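PDB 3N7X: capsid protein from Infectious hypodermal and hematopoietic necrosis virus, which assembles in sixty copies into the icosahedral shell of a shrimp densovirus, a member of the parvoviruses, and binds calcium ions. Local coordinates for residues T167-T170 against L171-I175; T140-T144 against D145-L149; E224-T228 against G229-I233. All coordinates share one frame; numbering follows the deposited sequence.

Along the chain, interaction 2 comes first, followed by interaction 1 and then interaction 3, all between neighbouring residues at bends or ends of regular structure. Interactions 1 and 3 lie close together, about 13 Å between centres, and touch where L171 CD2 packs 3.8 Å from T227 OG1. They also share surroundings: both reach Y84, W78 and L320. Interaction 2 stands apart, its centre about 28 Å from that of interaction 1 and about 37 Å from that of interaction 3, on the connection from strand 137-141 to strand 149-153. Interactions 1 and 3 are contacts within one subunit, touched by no other chain; interaction 2 lies where subunits meet, probably around a fivefold axis.

Interaction 1: residues T167-T170 against L171-I175; sequences TDVT and LAKWI
T170 opens the helix beginning at L171 by supplying two acceptors to amides of the first turn. T170 OG1 accepts from K173 N at 3.2 Å, with an N-H...O angle of 161°. T170 O accepts from W174 N at 3.3 Å; here the donor lies in the carbonyl plane and the bond is nearly straight at 167°. One residue therefore serves two amides, and with chi1 at 68° OG1 is tucked between the backbone N and the carbonyl carbon, where it can face the turn that follows. The methyl of A172 and CG of K173 lie against this hydroxyl; K173 CG is 3.4 Å from T170 OG1. The lysine chain then bends at chi2 and chi3 and carries its amine away.

On the other flank, V169 presents both methyls to the pyrrole end of the W174 indole, the two side chains crossing at about a right angle. V169 CG2 is 3.6 Å from W174 NE1 and 3.7 Å from K173 CB, so it touches both. The indole N-H does not depend on this contact: it is given to L320 O, while W78 meets the ring edge-to-face. Beyond A172, the same helix reaches Q176, a residue known to bind calcium in this protein, though no ion is bound there in this chain.

N-cap T170 thus has its amide partners at N3 and N4, while V169, just before the cap, packs on W174 in the fourth helical position: the hydrophobic staple that accompanies a capped helix N-terminus.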
# COMPACT_ATOMS: atom_id res chain seq x y z
N THR A 167 90.03 -12.54 68.41
CA THR A 167 89.04 -13.15 69.28
C THR A 167 88.63 -12.36 70.51
O THR A 167 87.97 -12.89 71.40
CB THR A 167 89.53 -14.52 69.71
OG1 THR A 167 90.90 -14.41 70.12
CG2 THR A 167 89.39 -15.54 68.55
N ASP A 168 89.01 -11.10 70.55
CA ASP A 168 88.66 -10.26 71.68
C ASP A 168 87.79 -9.10 71.23
O ASP A 168 87.77 -8.04 71.86
CB ASP A 168 89.93 -9.72 72.34
CG ASP A 168 90.84 -9.00 71.35
OD1 ASP A 168 91.67 -8.17 71.79
OD2 ASP A 168 90.73 -9.27 70.12
N VAL A 169 87.08 -9.29 70.13
CA VAL A 169 86.23 -8.24 69.60
C VAL A 169 85.05 -7.94 70.54
O VAL A 169 84.48 -8.85 71.14
CB VAL A 169 85.72 -8.61 68.19
CG1 VAL A 169 84.91 -9.89 68.25
CG2 VAL A 169 84.91 -7.47 67.61
N THR A 170 84.70 -6.67 70.67
CA THR A 170 83.61 -6.24 71.54
C THR A 170 82.40 -5.76 70.75
O THR A 170 82.49 -5.54 69.54
CB THR A 170 84.04 -5.05 72.42
OG1 THR A 170 84.24 -3.90 71.58
CG2 THR A 170 85.32 -5.36 73.16
N LEU A 171 81.27 -5.60 71.43
CA LEU A 171 80.07 -5.12 70.76
C LEU A 171 80.34 -3.73 70.17
O LEU A 171 79.89 -3.41 69.07
CB LEU A 171 78.90 -5.04 71.73
CG LEU A 171 77.64 -4.37 71.16
CD1 LEU A 171 77.21 -5.10 69.90
CD2 LEU A 171 76.52 -4.36 72.19
N ALA A 172 81.08 -2.90 70.90
CA ALA A 172 81.40 -1.56 70.42
C ALA A 172 82.09 -1.63 69.05
O ALA A 172 81.77 -0.86 68.15
CB ALA A 172 82.29 -0.83 71.42
N LYS A 173 83.05 -2.54 68.90
CA LYS A 173 83.77 -2.69 67.64
C LYS A 173 82.80 -2.99 66.50
O LYS A 173 82.85 -2.36 65.44
CB LYS A 173 84.81 -3.81 67.75
CG LYS A 173 85.98 -3.48 68.66
CD LYS A 173 87.03 -2.63 67.95
CE LYS A 173 87.74 -3.44 66.86
NZ LYS A 173 88.80 -2.67 66.13
N TRP A 174 81.92 -3.97 66.71
CA TRP A 174 80.95 -4.34 65.69
C TRP A 174 80.06 -3.17 65.31
O TRP A 174 79.71 -3.00 64.14
CB TRP A 174 80.08 -5.50 66.17
CG TRP A 174 80.75 -6.84 66.12
CD1 TRP A 174 81.18 -7.57 67.19
CD2 TRP A 174 80.99 -7.63 64.96
NE1 TRP A 174 81.67 -8.78 66.76
CE2 TRP A 174 81.57 -8.84 65.39
CE3 TRP A 174 80.77 -7.44 63.59
CZ2 TRP A 174 81.93 -9.86 64.51
CZ3 TRP A 174 81.13 -8.46 62.70
CH2 TRP A 174 81.71 -9.65 63.17
N ILE A 175 79.69 -2.35 66.28
CA ILE A 175 78.86 -1.20 66.00
C ILE A 175 79.68 -0.20 65.19
O ILE A 175 79.18 0.45 64.28
CB ILE A 175 78.37 -0.53 67.30
CG1 ILE A 175 77.39 -1.46 68.01
CG2 ILE A 175 77.71 0.80 66.98
CD1 ILE A 175 76.82 -0.88 69.29

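Interaction 2: residues T140-T144 against D145-L149; sequences TLTFT and DTPYL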
# COMPACT_ATOMS: atom_id res chain seq x y z
N THR A 140 94.66 9.39 50.35
CA THR A 140 94.02 10.43 49.56
C THR A 140 92.79 9.86 48.87
O THR A 140 92.53 8.65 48.91
CB THR A 140 94.92 10.97 48.42
OG1 THR A 140 95.19 9.93 47.48
CG2 THR A 140 96.22 11.51 48.97
N LEU A 141 92.02 10.74 48.24
CA LEU A 141 90.87 10.29 47.49
C LEU A 141 91.48 9.54 46.32
O LEU A 141 92.69 9.62 46.07
CB LEU A 141 90.07 11.48 46.97
CG LEU A 141 89.29 12.29 48.01
CD1 LEU A 141 88.84 13.59 47.38
CD2 LEU A 141 88.10 11.48 48.51
N THR A 142 90.65 8.83 45.59
CA THR A 142 91.11 8.07 44.46
C THR A 142 91.04 8.96 43.20
O THR A 142 90.29 9.93 43.17
CB THR A 142 90.22 6.82 44.35
OG1 THR A 142 90.75 5.94 43.37
CG2 THR A 142 88.81 7.21 43.99
N PHE A 143 91.85 8.66 42.17
CA PHE A 143 91.86 9.45 40.92
C PHE A 143 90.55 9.35 40.14
O PHE A 143 90.09 10.34 39.56
CB PHE A 143 92.95 8.98 39.96
CG PHE A 143 94.34 9.28 40.41
CD1 PHE A 143 94.65 10.50 41.02
CD2 PHE A 143 95.37 8.38 40.16
CE1 PHE A 143 95.96 10.80 41.37
CE2 PHE A 143 96.68 8.67 40.50
CZ PHE A 143 96.99 9.88 41.10
N THR A 144 89.99 8.14 40.08
CA THR A 144 88.74 7.88 39.37
C THR A 144 87.81 7.05 40.24
O THR A 144 88.10 6.81 41.41
CB THR A 144 88.97 7.10 38.05
OG1 THR A 144 89.77 5.94 38.31
CG2 THR A 144 89.67 7.97 37.04
N ASP A 145 86.70 6.60 39.67
CA ASP A 145 85.73 5.82 40.42
C ASP A 145 85.77 4.34 40.06
O ASP A 145 84.81 3.61 40.32
CB ASP A 145 84.32 6.38 40.21
CG ASP A 145 84.19 7.84 40.65
OD1 ASP A 145 84.79 8.21 41.69
OD2 ASP A 145 83.46 8.61 39.98
N THR A 146 86.87 3.89 39.47
CA THR A 146 86.98 2.49 39.09
C THR A 146 87.08 1.49 40.26
O THR A 146 86.62 0.36 40.14
CB THR A 146 88.17 2.28 38.15
OG1 THR A 146 89.35 2.87 38.72
CG2 THR A 146 87.89 2.92 36.80
N PRO A 147 87.67 1.89 41.40
CA PRO A 147 87.77 0.92 42.50
C PRO A 147 86.38 0.52 43.02
O PRO A 147 85.45 1.32 43.01
CB PRO A 147 88.56 1.69 43.56
CG PRO A 147 89.37 2.66 42.76
CD PRO A 147 88.37 3.14 41.73
N TYR A 148 86.25 -0.72 43.47
CA TYR A 148 84.96 -1.18 43.97
C TYR A 148 85.07 -2.20 45.09
O TYR A 148 86.11 -2.83 45.28
CB TYR A 148 84.12 -1.75 42.82
CG TYR A 148 84.72 -2.95 42.12
CD1 TYR A 148 84.50 -4.24 42.58
CD2 TYR A 148 85.53 -2.78 40.99
CE1 TYR A 148 85.06 -5.35 41.92
CE2 TYR A 148 86.09 -3.86 40.34
CZ TYR A 148 85.86 -5.15 40.81
OH TYR A 148 86.43 -6.21 40.15
N LEU A 149 83.97 -2.35 45.82
CA LEU A 149 83.89 -3.28 46.94
C LEU A 149 83.24 -4.59 46.48
O LEU A 149 82.36 -4.58 45.62
CB LEU A 149 83.03 -2.65 48.04
CG LEU A 149 82.82 -3.41 49.35
CD1 LEU A 149 84.11 -3.44 50.15
CD2 LEU A 149 81.72 -2.73 50.16
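The carboxylate of D145 is the flat group that meets the preceding residue T144: its OD1 lies 3.5 Å from T144 C, a contact of the peptide just before it. The aspartate has chi1 at -60°, which sets CG beside its own backbone N and hence back over that peptide. Two other flat groups flank the bend. The ring of Y148 has T146 O at its edge, in the ring plane, and its hydroxyl reaches R284 of a neighbouring subunit through a weak hydrogen bond. The ring of F143 turns away from residues 145-149 and meets F143 of two neighbouring subunits, edge-to-face in each case.

Within the bend, the polar link is between hydroxyls. T144 OG1 and T146 OG1 are hydrogen-bonded at 3.1 Å, and either could be the donor. Both oxygens stand between the backbone N and carbonyl carbon of their own residues (chi1 52° and 51°), and the two side chains cross obliquely, bringing the oxygens together while the aspartate between them points its side chain off to a different side.

On the inner side of the bend, P147 slides past T142 in the opposite direction. P147 CG comes within 3.6 Å of T142 OG1, and P147 CD lies 3.7 Å from T144 O, so the pyrrolidine ring sits beside both threonines. The exact positions of T142 OG1 and T144 O are doubtful, which leaves these as approximate packing distances.

The turn after strand 137-141 leads to strand 149-153 in the other sheet. Each F143 touches those of its two neighbours in a ring, consistent with the DE loop, whose ribbons from five copies surround the fivefold axis of parvovirus capsids.

Interaction 3: residues E224-T228 against G229-I233; sequences EIPTT and GPTFI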
# COMPACT_ATOMS: atom_id res chain seq x y z
N GLU A 224 66.30 -9.77 77.85
CA GLU A 224 66.90 -8.54 77.35
C GLU A 224 67.90 -8.90 76.26
O GLU A 224 68.16 -10.08 76.01
CB GLU A 224 67.68 -7.82 78.46
CG GLU A 224 67.03 -7.77 79.82
CD GLU A 224 67.89 -7.02 80.84
OE1 GLU A 224 69.13 -7.22 80.83
OE2 GLU A 224 67.33 -6.25 81.65
N ILE A 225 68.44 -7.88 75.61
CA ILE A 225 69.45 -8.08 74.58
C ILE A 225 70.69 -7.50 75.24
O ILE A 225 70.92 -6.29 75.21
CB ILE A 225 69.11 -7.35 73.27
CG1 ILE A 225 68.02 -8.10 72.50
CG2 ILE A 225 70.34 -7.28 72.37
CD1 ILE A 225 66.70 -8.16 73.20
N PRO A 226 71.51 -8.36 75.86
CA PRO A 226 72.74 -7.99 76.56
C PRO A 226 73.83 -7.39 75.70
O PRO A 226 73.75 -7.35 74.47
CB PRO A 226 73.17 -9.30 77.20
CG PRO A 226 72.80 -10.29 76.14
CD PRO A 226 71.40 -9.83 75.76
N THR A 227 74.88 -6.94 76.37
CA THR A 227 76.01 -6.33 75.72
C THR A 227 77.11 -7.37 75.55
O THR A 227 78.11 -7.14 74.87
CB THR A 227 76.53 -5.19 76.60
OG1 THR A 227 77.54 -4.47 75.89
CG2 THR A 227 77.14 -5.75 77.89
N THR A 228 76.90 -8.53 76.17
CA THR A 228 77.87 -9.61 76.16
C THR A 228 77.78 -10.62 75.02
O THR A 228 78.80 -11.17 74.60
CB THR A 228 77.77 -10.39 77.47
OG1 THR A 228 76.51 -11.07 77.51
CG2 THR A 228 77.84 -9.43 78.65
N GLY A 229 76.58 -10.88 74.53
CA GLY A 229 76.43 -11.84 73.46
C GLY A 229 75.37 -11.46 72.45
O GLY A 229 74.29 -10.99 72.82
N PRO A 230 75.65 -11.68 71.16
CA PRO A 230 74.68 -11.34 70.12
C PRO A 230 73.40 -12.16 70.22
O PRO A 230 73.45 -13.38 70.39
CB PRO A 230 75.45 -11.60 68.83
CG PRO A 230 76.35 -12.73 69.21
CD PRO A 230 76.85 -12.31 70.58
N THR A 231 72.26 -11.49 70.12
CA THR A 231 70.97 -12.16 70.16
C THR A 231 70.44 -12.11 68.72
O THR A 231 70.32 -11.04 68.12
CB THR A 231 69.99 -11.44 71.10
OG1 THR A 231 70.52 -11.48 72.44
CG2 THR A 231 68.63 -12.12 71.09
N PHE A 232 70.13 -13.28 68.17
CA PHE A 232 69.66 -13.37 66.80
C PHE A 232 68.19 -13.05 66.58
O PHE A 232 67.34 -13.40 67.39
CB PHE A 232 69.92 -14.78 66.24
CG PHE A 232 71.36 -15.21 66.28
CD1 PHE A 232 72.38 -14.31 66.57
CD2 PHE A 232 71.69 -16.53 66.00
CE1 PHE A 232 73.71 -14.72 66.58
CE2 PHE A 232 73.02 -16.95 66.01
CZ PHE A 232 74.03 -16.04 66.30
N ILE A 233 67.90 -12.37 65.48
CA ILE A 233 66.53 -12.08 65.12
C ILE A 233 65.97 -13.48 64.86
O ILE A 233 66.55 -14.26 64.11
CB ILE A 233 66.47 -11.22 63.85
CG1 ILE A 233 66.91 -9.80 64.19
CG2 ILE A 233 65.08 -11.26 63.26
CD1 ILE A 233 67.13 -8.90 62.99
O HOH W 1 69.24 -13.07 74.73
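T231 looks back across the bend at I225 and P226, and its side chain can be followed atom by atom. From the backbone, CB is directed toward residues 224-228 and meets the isoleucine: T231 CB and I225 CG1 are 4.1 Å apart, a loose apolar contact between side chains that cross at about a right angle. At CB the chain branches. With chi1 at -62°, OG1 lies beside the residue's own backbone N and opposite its carbonyl carbon, and T231 OG1 runs on to the proline ring, where P226 CD is 3.8 Å away. The same hydroxyl is joined to a water at 3.1 Å from T231 OG1 to the water oxygen, a hydrogen bond whose direction is not settled. That water in turn donates a weak bond of 3.4 Å to E224 O, so a water links the threonine hydroxyl, weakly, to the backbone carbonyl of the opposing arm.

Nearer the turn itself, P226 CG lies 3.7 Å from G229 O. That carbonyl also receives a weak hydrogen bond from N80 ND2, while N80 OD1 accepts from T231 N: a single asparagine grips the returning arm at two points. The outgoing arm is held in a similar fashion, since I225 N bonds to the hydroxyl of Y99 and I225 O to that of Y84. The I225 side chain itself is buried against L83, M106 and W111.

The result is a wide, irregular chain reversal between strands 220-221 and 264-268, pinned to helices 80-83 and 97-109. Such a long loop, moored to the body by polar side chains, belongs to the elaborate inter-strand insertions of parvovirus capsid proteins.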